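PDB 4JWO: phosphate binding protein from Planctomyces limnophilus, which probably binds inorganic phosphate as the PstS-type solute-binding component of a system that carries phosphate across the cytoplasmic membrane. Local coordinates for residues A[74-77]-A[78-81]; A[300-303]-A[304-307]; A[308-311]-A[312-315]; A[324-327]-A[328-331]. All coordinates share one frame; numbering follows the deposited sequence.

Interaction 1 of 4, residues A[74-77]-A[78-81]; sequences ISQA and VAEE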
loop_
_atom_site.group_PDB
_atom_site.type_symbol
_atom_site.label_atom_id
_atom_site.label_comp_id
_atom_site.label_asym_id
_atom_site.label_seq_id
_atom_site.Cartn_x
_atom_site.Cartn_y
_atom_site.Cartn_z
ATOM N N ILE A 74 -2.105 3.775 8.605
ATOM C CA ILE A 74 -2.131 5.230 8.648
ATOM C C ILE A 74 -3.311 5.704 9.484
ATOM O O ILE A 74 -3.148 6.488 10.412
ATOM C CB ILE A 74 -2.241 5.835 7.238
ATOM C CG1 ILE A 74 -1.028 5.440 6.396
ATOM C CG2 ILE A 74 -2.384 7.354 7.313
ATOM C CD1 ILE A 74 -1.139 5.895 4.951
ATOM N N SER A 75 -4.504 5.218 9.155
ATOM C CA SER A 75 -5.709 5.601 9.884
ATOM C C SER A 75 -5.604 5.302 11.380
ATOM O O SER A 75 -6.025 6.110 12.205
ATOM C CB SER A 75 -6.946 4.910 9.299
ATOM O OG SER A 75 -7.169 5.332 7.970
ATOM N N GLN A 76 -5.037 4.151 11.732
ATOM C CA GLN A 76 -4.911 3.784 13.141
ATOM C C GLN A 76 -3.895 4.664 13.859
ATOM O O GLN A 76 -4.116 5.072 15.001
ATOM C CB GLN A 76 -4.529 2.308 13.295
ATOM C CG GLN A 76 -4.474 1.842 14.736
ATOM C CD GLN A 76 -5.786 2.064 15.470
ATOM O OE1 GLN A 76 -6.746 1.312 15.286
ATOM N NE2 GLN A 76 -5.835 3.103 16.302
ATOM N N ALA A 77 -2.783 4.953 13.188
ATOM C CA ALA A 77 -1.720 5.756 13.786
ATOM C C ALA A 77 -2.138 7.209 13.938
ATOM O O ALA A 77 -1.885 7.839 14.970
ATOM C CB ALA A 77 -0.450 5.657 12.959
ATOM N N VAL A 78 -2.766 7.748 12.900
ATOM C CA VAL A 78 -3.272 9.106 12.964
ATOM C C VAL A 78 -4.367 9.171 14.023
ATOM O O VAL A 78 -4.431 10.132 14.780
ATOM C CB VAL A 78 -3.755 9.616 11.580
ATOM C CG1 VAL A 78 -4.376 10.988 11.706
ATOM C CG2 VAL A 78 -2.587 9.668 10.607
ATOM N N ALA A 79 -5.190 8.130 14.115
ATOM C CA ALA A 79 -6.234 8.078 15.143
ATOM C C ALA A 79 -5.673 8.124 16.565
ATOM O O ALA A 79 -6.138 8.909 17.392
ATOM C CB ALA A 79 -7.111 6.850 14.969
ATOM N N GLU A 80 -4.681 7.280 16.843
ATOM C CA GLU A 80 -4.079 7.202 18.174
ATOM C C GLU A 80 -3.489 8.549 18.585
ATOM O O GLU A 80 -3.634 8.988 19.727
ATOM C CB GLU A 80 -3.000 6.110 18.218
ATOM C CG GLU A 80 -2.183 6.108 19.503
ATOM C CD GLU A 80 -1.751 4.717 19.933
ATOM O OE1 GLU A 80 -1.402 4.547 21.122
ATOM O OE2 GLU A 80 -1.761 3.797 19.089
ATOM N N GLU A 81 -2.834 9.205 17.634
ATOM C CA GLU A 81 -2.228 10.513 17.855
ATOM C C GLU A 81 -3.310 11.572 17.998
ATOM O O GLU A 81 -3.276 12.395 18.914
ATOM C CB GLU A 81 -1.313 10.862 16.676
ATOM C CG GLU A 81 0.174 10.796 16.981
ATOM C CD GLU A 81 0.694 12.083 17.587
ATOM O OE1 GLU A 81 1.455 12.018 18.576
ATOM O OE2 GLU A 81 0.345 13.162 17.065
#
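Residues 74-77 and 78-81 form successive turns of helix 72-85, joined by four backbone bonds. The amide N of Val-78 meets Ile-74 O at 2.8 Å, and the bond is nearly straight, with an N-H...O angle of 171°. Ala-79 N to Ser-75 O, Glu-80 N to Gln-76 O and Glu-81 N to Ala-77 O continue the i to i+4 pattern.

The side chains of Ile-74 and Val-78 lie alongside each other and point the same way. Their CG2 methyls meet at 4.0 Å. In Val-78 the CG1 branch is anti to the backbone N (chi1 175°), which leaves CG2 beside that N. There CG2 rests 3.2 Å from Ile-74 O. Gln-76 bends at chi2 (57°), and its NE2 comes to 4.2 Å from the CB of Ala-79.

Val-78 also packs on Phe-303, Phe-306 and Leu-307 of helix 298-308, while Ser-75 and Ala-79 face strand 89-93 of the same beta-alpha-beta unit. The helix is therefore amphipathic: apolar branches and small side chains meet the fold, and the carboxylate of Glu-80 lies on the outer side. Glu-81, though exposed, touches Phe-306.

Interaction 2 of 4, residues A[300-303]-A[304-307]; sequences VAEF and IKFL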
loop_
_atom_site.group_PDB
_atom_site.type_symbol
_atom_site.label_atom_id
_atom_site.label_comp_id
_atom_site.label_asym_id
_atom_site.label_seq_id
_atom_site.Cartn_x
_atom_site.Cartn_y
_atom_site.Cartn_z
ATOM N N VAL A 300 -14.384 16.018 11.817
ATOM C CA VAL A 300 -14.012 15.345 10.582
ATOM C C VAL A 300 -13.043 16.226 9.811
ATOM O O VAL A 300 -12.021 15.756 9.314
ATOM C CB VAL A 300 -15.242 15.034 9.714
ATOM C CG1 VAL A 300 -14.825 14.541 8.343
ATOM C CG2 VAL A 300 -16.130 14.009 10.409
ATOM N N ALA A 301 -13.361 17.514 9.733
ATOM C CA ALA A 301 -12.480 18.475 9.081
ATOM C C ALA A 301 -11.121 18.525 9.768
ATOM O O ALA A 301 -10.083 18.510 9.110
ATOM C CB ALA A 301 -13.116 19.846 9.064
ATOM N N GLU A 302 -11.132 18.573 11.096
ATOM C CA GLU A 302 -9.894 18.574 11.865
ATOM C C GLU A 302 -9.070 17.306 11.650
ATOM O O GLU A 302 -7.839 17.343 11.674
ATOM C CB GLU A 302 -10.182 18.766 13.355
ATOM C CG GLU A 302 -8.978 19.206 14.151
ATOM C CD GLU A 302 -8.309 20.427 13.548
ATOM O OE1 GLU A 302 -9.028 21.339 13.087
ATOM O OE2 GLU A 302 -7.062 20.470 13.525
ATOM N N PHE A 303 -9.747 16.184 11.436
ATOM C CA PHE A 303 -9.050 14.927 11.208
ATOM C C PHE A 303 -8.293 14.935 9.883
ATOM O O PHE A 303 -7.163 14.452 9.801
ATOM C CB PHE A 303 -10.014 13.741 11.251
ATOM C CG PHE A 303 -9.355 12.422 10.966
ATOM C CD1 PHE A 303 -8.470 11.865 11.876
ATOM C CD2 PHE A 303 -9.617 11.735 9.790
ATOM C CE1 PHE A 303 -7.854 10.648 11.617
ATOM C CE2 PHE A 303 -9.005 10.517 9.525
ATOM C CZ PHE A 303 -8.124 9.972 10.444
ATOM N N ILE A 304 -8.923 15.472 8.844
ATOM C CA ILE A 304 -8.281 15.542 7.536
ATOM C C ILE A 304 -7.107 16.518 7.560
ATOM O O ILE A 304 -6.052 16.241 6.993
ATOM C CB ILE A 304 -9.274 15.933 6.419
ATOM C CG1 ILE A 304 -10.376 14.878 6.293
ATOM C CG2 ILE A 304 -8.547 16.085 5.090
ATOM C CD1 ILE A 304 -9.871 13.512 5.881
ATOM N N LYS A 305 -7.293 17.650 8.234
ATOM C CA LYS A 305 -6.244 18.663 8.352
ATOM C C LYS A 305 -4.957 18.119 8.978
ATOM O O LYS A 305 -3.862 18.313 8.442
ATOM C CB LYS A 305 -6.756 19.865 9.146
ATOM C CG LYS A 305 -5.709 20.933 9.398
ATOM C CD LYS A 305 -6.277 22.056 10.259
ATOM C CE LYS A 305 -5.186 23.012 10.715
ATOM N NZ LYS A 305 -5.700 24.051 11.653
ATOM N N PHE A 306 -5.094 17.428 10.103
ATOM C CA PHE A 306 -3.949 16.811 10.773
ATOM C C PHE A 306 -3.263 15.795 9.862
ATOM O O PHE A 306 -2.035 15.704 9.811
ATOM C CB PHE A 306 -4.403 16.140 12.072
ATOM C CG PHE A 306 -3.291 15.478 12.835
ATOM C CD1 PHE A 306 -2.388 16.235 13.562
ATOM C CD2 PHE A 306 -3.151 14.102 12.828
ATOM C CE1 PHE A 306 -1.361 15.631 14.268
ATOM C CE2 PHE A 306 -2.125 13.491 13.533
ATOM C CZ PHE A 306 -1.231 14.260 14.255
ATOM N N LEU A 307 -4.076 15.039 9.136
ATOM C CA LEU A 307 -3.598 14.016 8.218
ATOM C C LEU A 307 -2.694 14.597 7.124
ATOM O O LEU A 307 -1.687 13.995 6.747
ATOM C CB LEU A 307 -4.808 13.298 7.611
ATOM C CG LEU A 307 -4.630 12.135 6.644
ATOM C CD1 LEU A 307 -3.726 11.092 7.254
ATOM C CD2 LEU A 307 -5.992 11.536 6.303
#
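Lys-305 N donates to Ala-301 O at 3.0 Å, the shortest sound polar bond between residues 300-303 and 304-307. It is close to straight, with an N-H...O angle of 163°. Three more i to i+4 bonds run beside it: Ile-304 N to Val-300 O, Phe-306 N to Glu-302 O and Leu-307 N to Phe-303 O. The last two are the longest, each 3.2 Å.

On the polar side, Glu-302 and Lys-305 lie side by side and point the same way. Glu-302 bends at chi2 (52°), which folds its carboxylate back along the lysine chain. OE2 comes to 3.7 Å from Lys-305 CD, and OE1 is a little farther from the same carbon. Lys-305 is extended throughout, so NZ runs on past the carboxylate. Glu-302 OE2 and Lys-305 NZ are 4.3 Å apart, beyond a salt bridge. Any attraction between these charges is thus probably modest, and the touch itself is made by the methylene.

On the apolar side, Phe-303 CD2 lies 4.3 Å from Ile-304 CD1. The CG1 of Ile-304 passes 3.6 Å from Val-300 O, and Leu-307 CB lies 3.4 Å from Phe-303 O. Ile-304 and Leu-307 both reach Ile-288 of strand 283-291, and Ile-304 also touches Leu-336 of helix 326-340. A buried apolar face and a charged outer face make this an amphipathic helix laid against a sheet, as in the alpha/beta lobes of periplasmic binding proteins.

Interaction 3 of 4, residues A[308-311]-A[312-315]; sequences LSEK and GDQL
Ser-309 is the N-cap of helix 310-318, and its side chain makes a weak capping bond with Gly-312. The acceptor OG is 3.3 Å from Gly-312 N. With chi1 at 65°, OG sits between the backbone N and the carbonyl carbon, on the side of the first turn. OG also bonds to Phe-306 O, which ties the cap to the end of helix 298-308.

Among the backbone bonds, Asp-313 N meets Ser-309 O at 3.0 Å. Gln-314 N to Glu-310 O and Leu-315 N to Lys-311 O follow.

Two carboxylates come close together. Glu-310 and Asp-313 cross at about a right angle, their planes 85° apart, with Glu-310 OE1 3.7 Å from Asp-313 OD2. Lys-329 probably offsets this repulsion: it forms a salt bridge with Glu-310 OE1 and a long, weak ion pair with Asp-313 OD2.

A water links the carboxylate of Asp-313 to the carbonyl of Leu-308, just before the N-cap. Replacing Asp-313 by an alanine is likely to leave this water without one of its acceptors and Lys-329 with less negative charge around it. The water donates to Leu-308 O at 2.8 Å and to Asp-313 OD1 at 2.7 Å.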
loop_
_atom_site.group_PDB
_atom_site.type_symbol
_atom_site.label_atom_id
_atom_site.label_comp_id
_atom_site.label_asym_id
_atom_site.label_seq_id
_atom_site.Cartn_x
_atom_site.Cartn_y
_atom_site.Cartn_z
ATOM N N LEU A 308 -3.048 15.782 6.635
ATOM C CA LEU A 308 -2.325 16.419 5.534
ATOM C C LEU A 308 -1.147 17.266 6.012
ATOM O O LEU A 308 -0.316 17.696 5.216
ATOM C CB LEU A 308 -3.280 17.301 4.716
ATOM C CG LEU A 308 -4.519 16.637 4.108
ATOM C CD1 LEU A 308 -5.332 17.641 3.302
ATOM C CD2 LEU A 308 -4.127 15.446 3.248
ATOM N N SER A 309 -1.085 17.515 7.312
ATOM C CA SER A 309 -0.054 18.377 7.881
ATOM C C SER A 309 1.307 17.695 7.875
ATOM O O SER A 309 1.414 16.516 7.548
ATOM C CB SER A 309 -0.417 18.760 9.312
ATOM O OG SER A 309 -0.418 17.618 10.148
ATOM N N GLU A 310 2.340 18.446 8.249
ATOM C CA GLU A 310 3.691 17.903 8.346
ATOM C C GLU A 310 3.745 16.782 9.382
ATOM O O GLU A 310 4.504 15.824 9.237
ATOM C CB GLU A 310 4.690 19.008 8.698
ATOM C CG GLU A 310 6.144 18.551 8.744
ATOM C CD GLU A 310 6.683 18.134 7.382
ATOM O OE1 GLU A 310 6.155 18.599 6.348
ATOM O OE2 GLU A 310 7.647 17.339 7.344
ATOM N N LYS A 311 2.934 16.908 10.427
ATOM C CA LYS A 311 2.825 15.859 11.438
ATOM C C LYS A 311 2.212 14.599 10.843
ATOM O O LYS A 311 2.582 13.485 11.212
ATOM C CB LYS A 311 1.986 16.329 12.619
ATOM C CG LYS A 311 2.684 17.343 13.495
ATOM C CD LYS A 311 1.805 17.749 14.665
ATOM C CE LYS A 311 2.532 18.699 15.599
ATOM N NZ LYS A 311 1.639 19.166 16.694
ATOM N N GLY A 312 1.265 14.786 9.930
ATOM C CA GLY A 312 0.659 13.673 9.226
ATOM C C GLY A 312 1.696 12.957 8.390
ATOM O O GLY A 312 1.762 11.727 8.390
ATOM N N ASP A 313 2.515 13.734 7.684
ATOM C CA ASP A 313 3.575 13.176 6.849
ATOM C C ASP A 313 4.565 12.387 7.695
ATOM O O ASP A 313 5.062 11.347 7.270
ATOM C CB ASP A 313 4.319 14.281 6.097
ATOM C CG ASP A 313 3.432 15.032 5.126
ATOM O OD1 ASP A 313 2.431 14.457 4.645
ATOM O OD2 ASP A 313 3.745 16.206 4.842
ATOM N N GLN A 314 4.856 12.888 8.891
ATOM C CA GLN A 314 5.777 12.203 9.793
ATOM C C GLN A 314 5.219 10.857 10.240
ATOM O O GLN A 314 5.950 9.874 10.330
ATOM C CB GLN A 314 6.121 13.080 11.002
ATOM C CG GLN A 314 7.197 14.111 10.718
ATOM C CD GLN A 314 7.298 15.178 11.792
ATOM O OE1 GLN A 314 6.679 15.074 12.854
ATOM N NE2 GLN A 314 8.081 16.217 11.516
ATOM N N LEU A 315 3.920 10.819 10.517
ATOM C CA LEU A 315 3.264 9.575 10.911
ATOM C C LEU A 315 3.256 8.591 9.740
ATOM O O LEU A 315 3.445 7.389 9.926
ATOM C CB LEU A 315 1.838 9.842 11.412
ATOM C CG LEU A 315 1.719 10.288 12.873
ATOM C CD1 LEU A 315 0.271 10.590 13.229
ATOM C CD2 LEU A 315 2.288 9.233 13.810
HETATM O O HOH W 1 0.805 16.030 3.208
#

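Interaction 4 of 4, residues A[324-327]-A[328-331]; sequences VPKS and VKET
Val-328 is packed tightly against Val-324 and Pro-325, the two residues that lead into helix 326-340. Its two methyls divide the work. CG1, anti to the backbone N (chi1 177°), meets Val-324 CB at 3.7 Å, and the two valine side chains cross at about a right angle. CG2 lies alongside the proline ring, 3.8 Å from Pro-325 CD and slightly farther from CB and CG. Replacing Val-328 with an alanine would probably open a gap beside Val-324 and the proline ring and leave both less firmly packed. Gln-138 of strand 134-148 touches both valines, and Ile-141 touches Pro-325.

Pro-325 holds the N-cap position. Its carbonyl O accepts from Lys-329 N at 3.0 Å, and weakly from Val-328 N. Farther along, Ser-327 O is gripped twice by Thr-331: OG1 at 3.0 Å and N at 3.1 Å arrive from opposite faces of the carbonyl plane.

The outer side is looser and polar. Lys-326 and Lys-329 run side by side, their NZ atoms 4.2 Å apart. Lys-329 forms a salt bridge with Glu-310, which also has a long, weak ion pair with Lys-326.

The chemistry is thus split. Apolar contacts join the residues leading into the helix to its first turn, with strand 134-148 beside them. The two ammonium groups converge on the carboxylate of Glu-310, which probably draws them to the same side.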
loop_
_atom_site.group_PDB
_atom_site.type_symbol
_atom_site.label_atom_id
_atom_site.label_comp_id
_atom_site.label_asym_id
_atom_site.label_seq_id
_atom_site.Cartn_x
_atom_site.Cartn_y
_atom_site.Cartn_z
ATOM N N VAL A 324 3.959 12.006 0.666
ATOM C CA VAL A 324 3.653 12.537 -0.662
ATOM C C VAL A 324 4.592 13.690 -1.043
ATOM O O VAL A 324 5.083 14.424 -0.176
ATOM C CB VAL A 324 2.187 13.028 -0.758
ATOM C CG1 VAL A 324 1.211 11.862 -0.560
ATOM C CG2 VAL A 324 1.929 14.135 0.249
ATOM N N PRO A 325 4.847 13.850 -2.351
ATOM C CA PRO A 325 5.595 14.999 -2.870
ATOM C C PRO A 325 4.965 16.321 -2.431
ATOM O O PRO A 325 3.768 16.353 -2.148
ATOM C CB PRO A 325 5.466 14.838 -4.386
ATOM C CG PRO A 325 5.315 13.357 -4.585
ATOM C CD PRO A 325 4.505 12.884 -3.412
ATOM N N LYS A 326 5.759 17.385 -2.364
ATOM C CA LYS A 326 5.243 18.678 -1.936
ATOM C C LYS A 326 4.093 19.138 -2.829
ATOM O O LYS A 326 3.138 19.738 -2.342
ATOM C CB LYS A 326 6.346 19.747 -1.923
ATOM C CG LYS A 326 7.424 19.563 -0.860
ATOM C CD LYS A 326 6.861 19.698 0.549
ATOM C CE LYS A 326 7.909 19.345 1.602
ATOM N NZ LYS A 326 7.423 19.628 2.985
ATOM N N SER A 327 4.182 18.870 -4.131
ATOM C CA SER A 327 3.120 19.318 -5.033
ATOM C C SER A 327 1.810 18.630 -4.691
ATOM O O SER A 327 0.739 19.229 -4.791
ATOM C CB SER A 327 3.493 19.113 -6.507
ATOM O OG SER A 327 3.535 17.734 -6.830
ATOM N N VAL A 328 1.896 17.374 -4.263
ATOM C CA VAL A 328 0.709 16.636 -3.844
ATOM C C VAL A 328 0.132 17.243 -2.561
ATOM O O VAL A 328 -1.067 17.491 -2.473
ATOM C CB VAL A 328 1.003 15.134 -3.643
ATOM C CG1 VAL A 328 -0.242 14.424 -3.129
ATOM C CG2 VAL A 328 1.481 14.505 -4.945
ATOM N N LYS A 329 0.997 17.491 -1.581
ATOM C CA LYS A 329 0.592 18.093 -0.309
ATOM C C LYS A 329 -0.106 19.425 -0.526
ATOM O O LYS A 329 -1.164 19.683 0.059
ATOM C CB LYS A 329 1.807 18.295 0.595
ATOM C CG LYS A 329 1.514 18.990 1.917
ATOM C CD LYS A 329 2.781 19.056 2.775
ATOM C CE LYS A 329 2.517 19.708 4.126
ATOM N NZ LYS A 329 3.745 19.758 4.964
ATOM N N GLU A 330 0.476 20.265 -1.375
ATOM C CA GLU A 330 -0.087 21.583 -1.659
ATOM C C GLU A 330 -1.492 21.438 -2.224
ATOM O O GLU A 330 -2.426 22.116 -1.802
ATOM C CB GLU A 330 0.795 22.358 -2.649
ATOM C CG GLU A 330 0.193 23.691 -3.097
ATOM C CD GLU A 330 1.067 24.459 -4.088
ATOM O OE1 GLU A 330 2.310 24.419 -3.964
ATOM O OE2 GLU A 330 0.503 25.113 -4.993
ATOM N N THR A 331 -1.633 20.540 -3.189
ATOM C CA THR A 331 -2.916 20.328 -3.845
ATOM C C THR A 331 -3.980 19.813 -2.872
ATOM O O THR A 331 -5.110 20.305 -2.852
ATOM C CB THR A 331 -2.769 19.371 -5.035
ATOM O OG1 THR A 331 -1.938 19.985 -6.030
ATOM C CG2 THR A 331 -4.122 19.044 -5.633
#

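Overall arrangement
The four contacts come in chain order, each within a helix or at its start. Interaction 1 lies on helix 72-85, interaction 2 on helix 298-308, interaction 3 on helix 310-318 and interaction 4 on helix 326-340. The centres of interactions 1, 2 and 3 are each about 11 Å from one another, and these three pack together around Val-78, Phe-306 and Leu-315. Interaction 4 touches only interaction 3, where Lys-326 and Lys-329 meet its acidic groups; its centre is about 20 Å from that of interaction 1. The C-terminal helices thus return to a helix near the N-terminus, joining distant parts of the chain within one lobe.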